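Local coordinates for protein inositol-3-phosphate synthase (Caenorhabditis elegans, PDB 1VKO) that belongs to the inositol-3-phosphate synthase family and binds nicotinamide-adenine-dinucleotide on a Rossmann-type domain within a four-chain assembly, at residues A173-P178 with E439-A444; Y101-R106 with R185-P190; F339-G344 with V385-I390. All coordinates share one frame; numbering follows the deposited sequence.

Contact 1: A173-P178 with E439-A444. With K (potassium ion), chain B; NAD (nicotinamide-adenine-dinucleotide), chain G.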
loop_
_atom_site.group_PDB
_atom_site.type_symbol
_atom_site.label_atom_id
_atom_site.label_comp_id
_atom_site.label_asym_id
_atom_site.label_seq_id
_atom_site.Cartn_x
_atom_site.Cartn_y
_atom_site.Cartn_z
ATOM N N ALA A 173 -29.201 0.821 0.042
ATOM C CA ALA A 173 -27.946 1.443 -0.376
ATOM C C ALA A 173 -26.831 1.244 0.652
ATOM O O ALA A 173 -25.658 1.021 0.281
ATOM C CB ALA A 173 -28.176 2.908 -0.640
ATOM N N LYS A 174 -27.190 1.297 1.944
ATOM C CA LYS A 174 -26.230 1.034 3.049
ATOM C C LYS A 174 -25.207 2.161 3.179
ATOM O O LYS A 174 -24.049 1.905 3.499
ATOM C CB LYS A 174 -25.484 -0.310 2.858
ATOM C CG LYS A 174 -26.394 -1.533 2.759
ATOM C CD LYS A 174 -25.627 -2.818 2.905
ATOM C CE LYS A 174 -25.215 -3.448 1.579
ATOM N NZ LYS A 174 -26.373 -4.101 0.902
ATOM N N VAL A 175 -25.629 3.388 2.905
ATOM C CA VAL A 175 -24.773 4.570 3.016
ATOM C C VAL A 175 -24.881 5.285 4.377
ATOM O O VAL A 175 -23.871 5.502 5.069
ATOM C CB VAL A 175 -25.087 5.560 1.852
ATOM C CG1 VAL A 175 -24.107 6.711 1.828
ATOM C CG2 VAL A 175 -25.028 4.815 0.515
ATOM N N PHE A 176 -26.096 5.669 4.766
ATOM C CA PHE A 176 -26.293 6.337 6.036
ATOM C C PHE A 176 -26.279 5.286 7.138
ATOM O O PHE A 176 -26.781 4.174 6.966
ATOM C CB PHE A 176 -27.655 7.035 6.068
ATOM C CG PHE A 176 -27.831 8.091 5.004
ATOM C CD1 PHE A 176 -27.085 9.250 5.015
ATOM C CD2 PHE A 176 -28.775 7.934 4.022
ATOM C CE1 PHE A 176 -27.263 10.235 4.026
ATOM C CE2 PHE A 176 -28.980 8.912 3.046
ATOM C CZ PHE A 176 -28.206 10.068 3.055
ATOM N N GLU A 177 -25.738 5.662 8.288
ATOM C CA GLU A 177 -25.729 4.817 9.480
ATOM C C GLU A 177 -27.207 4.577 9.907
ATOM O O GLU A 177 -28.028 5.410 9.562
ATOM C CB GLU A 177 -24.989 5.579 10.567
ATOM C CG GLU A 177 -23.500 5.703 10.389
ATOM C CD GLU A 177 -22.827 4.371 10.130
ATOM O OE1 GLU A 177 -22.989 3.415 10.919
ATOM O OE2 GLU A 177 -22.153 4.293 9.112
ATOM N N PRO A 178 -27.541 3.482 10.608
ATOM C CA PRO A 178 -28.930 3.130 10.867
ATOM C C PRO A 178 -29.630 4.332 11.451
ATOM O O PRO A 178 -30.547 4.818 10.838
ATOM C CB PRO A 178 -28.815 1.956 11.863
ATOM C CG PRO A 178 -27.456 1.263 11.312
ATOM C CD PRO A 178 -26.636 2.493 11.223
ATOM N N GLU A 439 -16.063 6.081 -0.630
ATOM C CA GLU A 439 -17.451 5.849 -0.259
ATOM C C GLU A 439 -18.276 6.405 -1.394
ATOM O O GLU A 439 -18.718 7.558 -1.342
ATOM C CB GLU A 439 -17.719 6.537 1.068
ATOM C CG GLU A 439 -16.744 6.127 2.164
ATOM C CD GLU A 439 -16.774 4.627 2.497
ATOM O OE1 GLU A 439 -17.622 3.879 1.944
ATOM O OE2 GLU A 439 -15.933 4.187 3.324
ATOM N N ASP A 440 -18.429 5.611 -2.460
ATOM C CA ASP A 440 -18.875 6.167 -3.749
ATOM C C ASP A 440 -20.055 7.140 -3.645
ATOM O O ASP A 440 -20.013 8.229 -4.217
ATOM C CB ASP A 440 -19.231 5.055 -4.724
ATOM C CG ASP A 440 -18.010 4.445 -5.379
ATOM O OD1 ASP A 440 -16.939 5.120 -5.476
ATOM O OD2 ASP A 440 -18.039 3.275 -5.813
ATOM N N SER A 441 -21.116 6.729 -2.938
ATOM C CA SER A 441 -22.350 7.517 -2.856
ATOM C C SER A 441 -22.088 8.864 -2.189
ATOM O O SER A 441 -22.662 9.892 -2.585
ATOM C CB SER A 441 -23.432 6.746 -2.089
ATOM O OG SER A 441 -23.898 5.622 -2.823
ATOM N N LEU A 442 -21.215 8.833 -1.179
ATOM C CA LEU A 442 -20.791 10.020 -0.434
ATOM C C LEU A 442 -19.848 10.889 -1.287
ATOM O O LEU A 442 -19.756 12.099 -1.108
ATOM C CB LEU A 442 -20.168 9.623 0.916
ATOM C CG LEU A 442 -21.093 8.996 1.991
ATOM C CD1 LEU A 442 -20.299 8.631 3.253
ATOM C CD2 LEU A 442 -22.303 9.884 2.373
ATOM N N LEU A 443 -19.169 10.272 -2.237
ATOM C CA LEU A 443 -18.403 11.040 -3.189
ATOM C C LEU A 443 -19.319 11.632 -4.271
ATOM O O LEU A 443 -19.191 12.817 -4.591
ATOM C CB LEU A 443 -17.240 10.210 -3.766
ATOM C CG LEU A 443 -15.972 10.110 -2.889
ATOM C CD1 LEU A 443 -14.982 9.042 -3.369
ATOM C CD2 LEU A 443 -15.256 11.456 -2.764
ATOM N N ALA A 444 -20.258 10.825 -4.787
ATOM C CA ALA A 444 -21.103 11.159 -5.964
ATOM C C ALA A 444 -22.169 12.223 -5.778
ATOM O O ALA A 444 -22.299 13.100 -6.646
ATOM C CB ALA A 444 -21.760 9.924 -6.492
HETATM K K K B . -22.662 4.911 -5.680
HETATM P PA NAD G . -27.470 2.194 -8.236
HETATM O O1A NAD G . -27.736 0.867 -8.765
HETATM O O2A NAD G . -27.543 2.140 -6.767
HETATM O O5B NAD G . -28.516 3.185 -8.899
HETATM C C5B NAD G . -29.129 2.859 -10.110
HETATM C C4B NAD G . -30.624 3.036 -9.925
HETATM O O4B NAD G . -31.189 3.368 -11.173
HETATM C C3B NAD G . -31.300 1.774 -9.467
HETATM O O3B NAD G . -32.331 2.224 -8.603
HETATM C C2B NAD G . -31.989 1.211 -10.678
HETATM O O2B NAD G . -33.272 0.802 -10.207
HETATM C C1B NAD G . -32.181 2.455 -11.540
HETATM N N9A NAD G . -32.323 2.320 -13.012
HETATM C C8A NAD G . -31.711 1.471 -13.883
HETATM N N7A NAD G . -32.188 1.719 -15.124
HETATM C C5A NAD G . -33.100 2.707 -15.090
HETATM C C6A NAD G . -33.916 3.322 -16.056
HETATM N N6A NAD G . -33.951 2.947 -17.345
HETATM N N1A NAD G . -34.782 4.307 -15.655
HETATM C C2A NAD G . -34.873 4.663 -14.341
HETATM N N3A NAD G . -34.106 4.026 -13.419
HETATM C C4A NAD G . -33.218 3.069 -13.763
HETATM O O3 NAD G . -26.045 2.777 -8.745
HETATM P PN NAD G . -25.488 4.148 -8.157
HETATM O O1N NAD G . -26.662 4.932 -7.691
HETATM O O2N NAD G . -24.424 3.818 -7.206
HETATM O O5D NAD G . -24.940 4.988 -9.433
HETATM C C5D NAD G . -25.721 5.120 -10.608
HETATM C C4D NAD G . -24.908 5.459 -11.872
HETATM O O4D NAD G . -24.003 6.504 -11.610
HETATM C C3D NAD G . -24.079 4.291 -12.419
HETATM O O3D NAD G . -24.159 4.302 -13.817
HETATM C C2D NAD G . -22.661 4.695 -12.107
HETATM O O2D NAD G . -21.681 4.235 -13.023
HETATM C C1D NAD G . -22.760 6.193 -12.201
HETATM N N1N NAD G . -21.576 6.707 -11.522
HETATM C C2N NAD G . -21.395 6.464 -10.196
HETATM C C3N NAD G . -20.254 6.935 -9.586
HETATM C C7N NAD G . -20.286 6.981 -8.105
HETATM O O7N NAD G . -21.444 6.427 -7.507
HETATM N N7N NAD G . -19.275 7.542 -7.428
HETATM C C4N NAD G . -19.294 7.672 -10.304
HETATM C C5N NAD G . -19.489 7.891 -11.650
HETATM C C6N NAD G . -20.646 7.390 -12.266
HETATM O O HOH W 1 -20.933 3.232 -6.893
#
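Val175 meets the start of helix 440-458 with both of its methyl groups, each resting on a different side chain. CG1 lies anti to the backbone N (chi1 -173°) and reaches Leu442, 3.7 Å from its CD2, while CG2, beside the backbone N, packs 3.6 Å from Ser441 CB. The two methyls are thus divided between consecutive residues of the first helical turn. Valine and leucine run alongside each other in opposite senses; Ser441 offers CB to the valine and carries its hydroxyl on toward a bound cation. The join is carbon packing, with the serine oxygen also beside CG2, and no hydrogen bond crosses it.

Ser441 therefore works on two fronts. Its OG is a rather distant ligand of the potassium ion, 3.2 Å from the metal, and is also hydrogen-bonded to Asp412. Shorter bonds to the ion come from NAD itself: O2N of its phosphate at 2.6 Å and the carboxamide O7N at 2.7 Å, with a water at a like distance and Asn88 completing the set. That water donates to Asp440 OD2, placing the aspartate in the second shell. The other end of the NAD carboxamide is met by the same helical turn, N7N giving a weak hydrogen bond of 3.4 Å to Asp440 O, while Ala444 CB packs near the amide.

Leu442 also packs on Gly428 of a second subunit. Helix 440-458 follows strand 429-439 of the mixed sheet, not a strand of the parallel Rossmann-type sheet, and its first turn lies at the nicotinamide end of the dinucleotide site, where potassium links the phosphate O2N of NAD with the carboxamide O7N.

Contact 2: Y101-R106 with R185-P190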
loop_
_atom_site.group_PDB
_atom_site.type_symbol
_atom_site.label_atom_id
_atom_site.label_comp_id
_atom_site.label_asym_id
_atom_site.label_seq_id
_atom_site.Cartn_x
_atom_site.Cartn_y
_atom_site.Cartn_z
ATOM N N TYR A 101 -32.753 19.900 8.276
ATOM C CA TYR A 101 -33.078 19.734 9.688
ATOM C C TYR A 101 -31.886 19.604 10.611
ATOM O O TYR A 101 -32.056 19.343 11.806
ATOM C CB TYR A 101 -33.980 18.526 9.854
ATOM C CG TYR A 101 -35.304 18.747 9.176
ATOM C CD1 TYR A 101 -35.488 18.401 7.844
ATOM C CD2 TYR A 101 -36.360 19.349 9.855
ATOM C CE1 TYR A 101 -36.699 18.625 7.208
ATOM C CE2 TYR A 101 -37.590 19.573 9.226
ATOM C CZ TYR A 101 -37.741 19.213 7.906
ATOM O OH TYR A 101 -38.931 19.424 7.278
ATOM N N ALA A 102 -30.677 19.762 10.066
ATOM C CA ALA A 102 -29.459 19.669 10.862
ATOM C C ALA A 102 -29.391 18.386 11.701
ATOM O O ALA A 102 -29.092 18.415 12.905
ATOM C CB ALA A 102 -29.330 20.898 11.740
ATOM N N MET A 103 -29.634 17.249 11.052
ATOM C CA MET A 103 -29.649 15.966 11.750
ATOM C C MET A 103 -28.275 15.540 12.228
ATOM O O MET A 103 -27.258 15.763 11.551
ATOM C CB MET A 103 -30.313 14.875 10.916
ATOM C CG MET A 103 -31.591 15.321 10.175
ATOM S SD MET A 103 -32.603 13.949 9.588
ATOM C CE MET A 103 -34.122 14.734 9.111
ATOM N N THR A 104 -28.248 14.952 13.422
ATOM C CA THR A 104 -27.031 14.403 13.973
ATOM C C THR A 104 -27.231 12.921 14.203
ATOM O O THR A 104 -28.348 12.442 14.209
ATOM C CB THR A 104 -26.653 15.089 15.315
ATOM O OG1 THR A 104 -27.822 15.326 16.080
ATOM C CG2 THR A 104 -26.094 16.490 15.102
ATOM N N TRP A 105 -26.134 12.189 14.372
ATOM C CA TRP A 105 -26.246 10.784 14.772
ATOM C C TRP A 105 -25.092 10.446 15.720
ATOM O O TRP A 105 -24.027 11.068 15.621
ATOM C CB TRP A 105 -26.325 9.851 13.538
ATOM C CG TRP A 105 -25.226 10.048 12.538
ATOM C CD1 TRP A 105 -24.111 9.294 12.420
ATOM C CD2 TRP A 105 -25.127 11.084 11.535
ATOM N NE1 TRP A 105 -23.310 9.776 11.412
ATOM C CE2 TRP A 105 -23.913 10.863 10.835
ATOM C CE3 TRP A 105 -25.945 12.176 11.153
ATOM C CZ2 TRP A 105 -23.465 11.706 9.785
ATOM C CZ3 TRP A 105 -25.533 12.994 10.094
ATOM C CH2 TRP A 105 -24.274 12.756 9.425
ATOM N N ARG A 106 -25.308 9.520 16.664
ATOM C CA ARG A 106 -24.237 9.151 17.599
ATOM C C ARG A 106 -23.132 8.376 16.873
ATOM O O ARG A 106 -23.425 7.540 16.014
ATOM C CB ARG A 106 -24.767 8.282 18.742
ATOM C CG ARG A 106 -25.314 9.040 19.988
ATOM C CD ARG A 106 -24.240 9.567 21.015
ATOM N NE ARG A 106 -23.281 8.559 21.518
ATOM C CZ ARG A 106 -21.966 8.801 21.731
ATOM N NH1 ARG A 106 -21.480 10.014 21.489
ATOM N NH2 ARG A 106 -21.131 7.854 22.189
ATOM N N ARG A 185 -36.609 8.685 7.964
ATOM C CA ARG A 185 -37.753 7.864 7.573
ATOM C C ARG A 185 -39.068 8.643 7.205
ATOM O O ARG A 185 -39.629 8.414 6.132
ATOM C CB ARG A 185 -38.005 6.764 8.626
ATOM C CG ARG A 185 -39.372 6.119 8.541
ATOM C CD ARG A 185 -39.456 4.742 9.208
ATOM N NE ARG A 185 -40.420 3.872 8.516
ATOM C CZ ARG A 185 -40.748 2.639 8.892
ATOM N NH1 ARG A 185 -40.185 2.104 9.958
ATOM N NH2 ARG A 185 -41.648 1.935 8.204
ATOM N N PRO A 186 -39.572 9.540 8.057
ATOM C CA PRO A 186 -40.831 10.239 7.729
ATOM C C PRO A 186 -40.713 11.210 6.534
ATOM O O PRO A 186 -41.721 11.746 6.069
ATOM C CB PRO A 186 -41.151 10.991 9.014
ATOM C CG PRO A 186 -39.859 11.206 9.653
ATOM C CD PRO A 186 -39.038 9.971 9.367
ATOM N N PHE A 187 -39.497 11.421 6.030
ATOM C CA PHE A 187 -39.313 12.298 4.883
ATOM C C PHE A 187 -39.147 11.486 3.588
ATOM O O PHE A 187 -39.666 11.854 2.529
ATOM C CB PHE A 187 -38.106 13.212 5.085
ATOM C CG PHE A 187 -38.162 14.056 6.336
ATOM C CD1 PHE A 187 -37.617 13.591 7.530
ATOM C CD2 PHE A 187 -38.723 15.338 6.309
ATOM C CE1 PHE A 187 -37.643 14.364 8.690
ATOM C CE2 PHE A 187 -38.746 16.113 7.450
ATOM C CZ PHE A 187 -38.207 15.627 8.649
ATOM N N MET A 188 -38.431 10.374 3.694
ATOM C CA MET A 188 -38.037 9.586 2.545
ATOM C C MET A 188 -39.054 8.550 2.235
ATOM O O MET A 188 -39.280 8.246 1.061
ATOM C CB MET A 188 -36.736 8.861 2.837
ATOM C CG MET A 188 -35.618 9.761 3.088
ATOM S SD MET A 188 -35.045 10.556 1.581
ATOM C CE MET A 188 -33.901 9.288 0.962
ATOM N N GLU A 189 -39.656 7.985 3.284
ATOM C CA GLU A 189 -40.611 6.887 3.100
ATOM C C GLU A 189 -41.786 7.221 2.157
ATOM O O GLU A 189 -42.125 6.403 1.313
ATOM C CB GLU A 189 -41.087 6.290 4.450
ATOM C CG GLU A 189 -41.903 5.008 4.305
ATOM C CD GLU A 189 -42.244 4.323 5.618
ATOM O OE1 GLU A 189 -42.499 5.022 6.640
ATOM O OE2 GLU A 189 -42.252 3.068 5.618
ATOM N N PRO A 190 -42.425 8.388 2.300
ATOM C CA PRO A 190 -43.503 8.776 1.369
ATOM C C PRO A 190 -43.059 8.864 -0.087
ATOM O O PRO A 190 -43.911 8.893 -0.956
ATOM C CB PRO A 190 -43.888 10.181 1.858
ATOM C CG PRO A 190 -43.552 10.171 3.278
ATOM C CD PRO A 190 -42.266 9.402 3.364
#
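Phe187 touches the Tyr101 ring and the end of Met103, and these three side chains make the whole contact. The tight part lies between the two rings. They approach from opposite directions with centroids 4.6 Å apart and planes inclined at 45°, an oblique meeting. Phe187 CZ sits over one face of the tyrosine, 3.6 Å above its plane and displaced toward the rim of the ring. The closest approach is 3.2 Å, from Phe187 CE2 to Tyr101 CE1. The phenylalanine leans over the hydroxyl-bearing half of the tyrosine, with CE2 close to CZ and OH as well.

Met103 supplies a looser touch. Its chain is extended beyond CG (chi2 -164°, chi3 168°), which carries the terminal methyl out to Phe187, where Met103 CE lies 3.6 Å from Phe187 CE1, oblique to the ring. Burial runs the other way: the closest packing falls on the solvent-exposed tyrosine, whereas the buried methionine gives the lighter touch.

On the helix 178-188 side, Arg185 takes no part in the apolar contact and grips Glu189 one turn on. The two are joined by one side-on salt bridge of two bonds: Arg185 NE reaches Glu189 OE1 at 3.0 Å from above the carboxylate plane, and Arg185 NH2 reaches Glu189 OE2 at 2.9 Å on its syn side.

Tyr101 and Ala102 close helix 87-100, Ala102 with the positive phi of a Schellman motif, and the chain then runs into strand 104-107, paired antiparallel with strand 110-113. Phe97 of that same helix also meets the Phe187 ring, and Met103 rests on Lys183 and Leu184, so the last part of helix 178-188 is packed across the turn from helix to hairpin.

Contact 3: F339-G344 with V385-I390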
loop_
_atom_site.group_PDB
_atom_site.type_symbol
_atom_site.label_atom_id
_atom_site.label_comp_id
_atom_site.label_asym_id
_atom_site.label_seq_id
_atom_site.Cartn_x
_atom_site.Cartn_y
_atom_site.Cartn_z
ATOM N N PHE A 339 0.115 17.345 -12.110
ATOM C CA PHE A 339 1.236 17.601 -11.207
ATOM C C PHE A 339 2.539 16.912 -11.693
ATOM O O PHE A 339 3.581 17.556 -11.712
ATOM C CB PHE A 339 0.905 17.210 -9.739
ATOM C CG PHE A 339 2.124 16.789 -8.939
ATOM C CD1 PHE A 339 3.056 17.740 -8.492
ATOM C CD2 PHE A 339 2.376 15.440 -8.670
ATOM C CE1 PHE A 339 4.212 17.354 -7.772
ATOM C CE2 PHE A 339 3.525 15.047 -7.944
ATOM C CZ PHE A 339 4.445 16.006 -7.505
ATOM N N LEU A 340 2.484 15.632 -12.077
ATOM C CA LEU A 340 3.694 14.895 -12.522
ATOM C C LEU A 340 4.263 15.348 -13.890
ATOM O O LEU A 340 5.489 15.352 -14.077
ATOM C CB LEU A 340 3.435 13.401 -12.601
ATOM C CG LEU A 340 3.019 12.511 -11.430
ATOM C CD1 LEU A 340 2.646 11.118 -11.987
ATOM C CD2 LEU A 340 4.079 12.387 -10.347
ATOM N N VAL A 341 3.408 15.711 -14.854
ATOM C CA VAL A 341 3.939 16.169 -16.140
ATOM C C VAL A 341 4.469 17.619 -16.030
ATOM O O VAL A 341 5.517 17.949 -16.606
ATOM C CB VAL A 341 2.943 15.934 -17.328
ATOM C CG1 VAL A 341 3.492 16.526 -18.653
ATOM C CG2 VAL A 341 2.678 14.431 -17.509
ATOM N N SER A 342 3.772 18.441 -15.238
ATOM C CA SER A 342 4.230 19.786 -14.898
ATOM C C SER A 342 5.603 19.777 -14.192
ATOM O O SER A 342 6.441 20.642 -14.459
ATOM C CB SER A 342 3.195 20.519 -14.034
ATOM O OG SER A 342 2.030 20.821 -14.773
ATOM N N SER A 343 5.829 18.796 -13.317
ATOM C CA SER A 343 7.113 18.620 -12.636
ATOM C C SER A 343 8.246 18.051 -13.515
ATOM O O SER A 343 9.344 17.805 -13.006
ATOM C CB SER A 343 6.958 17.716 -11.390
ATOM O OG SER A 343 5.758 17.933 -10.652
ATOM N N GLY A 344 7.998 17.807 -14.803
ATOM C CA GLY A 344 9.036 17.261 -15.696
ATOM C C GLY A 344 9.315 15.755 -15.663
ATOM O O GLY A 344 10.479 15.298 -15.911
ATOM N N VAL A 385 -0.471 14.227 -22.114
ATOM C CA VAL A 385 0.611 13.615 -22.874
ATOM C C VAL A 385 0.914 14.449 -24.139
ATOM O O VAL A 385 2.060 14.503 -24.590
ATOM C CB VAL A 385 0.308 12.120 -23.193
ATOM C CG1 VAL A 385 1.241 11.572 -24.288
ATOM C CG2 VAL A 385 0.386 11.277 -21.916
ATOM N N LYS A 386 -0.114 15.117 -24.672
ATOM C CA LYS A 386 0.008 15.992 -25.854
ATOM C C LYS A 386 0.619 17.359 -25.495
ATOM O O LYS A 386 1.237 18.016 -26.330
ATOM C CB LYS A 386 -1.364 16.177 -26.538
ATOM C CG LYS A 386 -1.819 14.990 -27.438
ATOM C CD LYS A 386 -3.284 15.119 -27.940
ATOM C CE LYS A 386 -4.247 14.273 -27.089
ATOM N NZ LYS A 386 -5.631 14.079 -27.657
ATOM N N SER A 387 0.442 17.765 -24.242
ATOM C CA SER A 387 1.008 19.006 -23.697
ATOM C C SER A 387 2.548 19.090 -23.701
ATOM O O SER A 387 3.108 20.187 -23.650
ATOM C CB SER A 387 0.554 19.178 -22.252
ATOM O OG SER A 387 1.417 18.452 -21.384
ATOM N N ASN A 388 3.226 17.943 -23.715
ATOM C CA ASN A 388 4.660 17.910 -23.459
ATOM C C ASN A 388 5.427 16.977 -24.395
ATOM O O ASN A 388 5.491 15.756 -24.178
ATOM C CB ASN A 388 4.910 17.527 -21.998
ATOM C CG ASN A 388 6.332 17.874 -21.525
ATOM O OD1 ASN A 388 7.334 17.646 -22.251
ATOM N ND2 ASN A 388 6.431 18.414 -20.286
ATOM N N GLN A 389 6.023 17.559 -25.432
ATOM C CA GLN A 389 6.767 16.767 -26.413
ATOM C C GLN A 389 8.245 16.540 -26.108
ATOM O O GLN A 389 8.913 15.858 -26.874
ATOM C CB GLN A 389 6.569 17.319 -27.816
ATOM C CG GLN A 389 5.402 16.667 -28.540
ATOM C CD GLN A 389 5.222 17.204 -29.945
ATOM O OE1 GLN A 389 5.323 18.418 -30.173
ATOM N NE2 GLN A 389 4.958 16.305 -30.895
ATOM N N ILE A 390 8.749 17.098 -25.000
ATOM C CA ILE A 390 10.086 16.740 -24.499
ATOM C C ILE A 390 9.960 15.358 -23.850
ATOM O O ILE A 390 10.652 14.408 -24.240
ATOM C CB ILE A 390 10.670 17.805 -23.493
ATOM C CG1 ILE A 390 10.844 19.190 -24.158
ATOM C CG2 ILE A 390 12.011 17.311 -22.868
ATOM C CD1 ILE A 390 10.874 20.370 -23.164
HETATM O O HOH W 2 5.177 19.839 -18.195
#
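Val341, the one residue of 339-344 to press its side chain on the other segment, lies on the last turn of helix 329-342 opposite Asn388. The segment opens two residues earlier with Phe339, whose ring meets Phe498 of a second subunit edge-to-face; its carbonyl O accepts the backbone N of Ser343 as the helix closes. At Val341 the side chain points toward 385-390. CG1 stands anti to the backbone N (chi1 176°) and touches Asn388 CB at 3.8 Å and Ser387 OG at 3.9 Å. Ser387 OG is itself hydrogen-bonded to Met384 O, so the valine methyl meets a hydroxyl already engaged. The carbonyl of Val341 also approaches the asparagine through a water, 2.8 Å from Asn388 ND2; its leg to Val341 O is so short that the bridge is somewhat doubtful.

Ser342 points the other way and bonds to Asp338 O. Gly344 ends the helix in a Schellman motif, its N bonded to Val341 O at 3.1 Å and its phi positive (80°), as suits a glycine there.

With no direct hydrogen bond between the segments, the chemistry implies a buried junction of methyl packing, on an asparagine carbon and on a hydroxyl engaged with Met384 O. The amide of Asn388 serves other partners: ND2 gives to the water and to Thr123 O of the second subunit, and OD1 accepts the N of Leu391, which ties the contact to the subunit interface.

How the contacts relate
Contacts 1 and 2 are neighbours, with centres 15 Å apart and a direct packing touch of Glu177 CG on Trp105 CD1 at 4.2 Å; along the chain their segments alternate, and helix 178-188 begins in contact 1 and carries the chain toward contact 2. Contact 1 is the one that reaches the ligands, holding NAD and potassium, with the Ser441 side chain about 10 Å from the pyrophosphate. Contact 3 stands apart, its centre 36 Å from that of contact 1 and 48 Å from that of contact 2, on the opposite side of the chain's centre from contact 2. All three contacts reach the second subunit; contacts 1 and 2 meet the same Met426 of it.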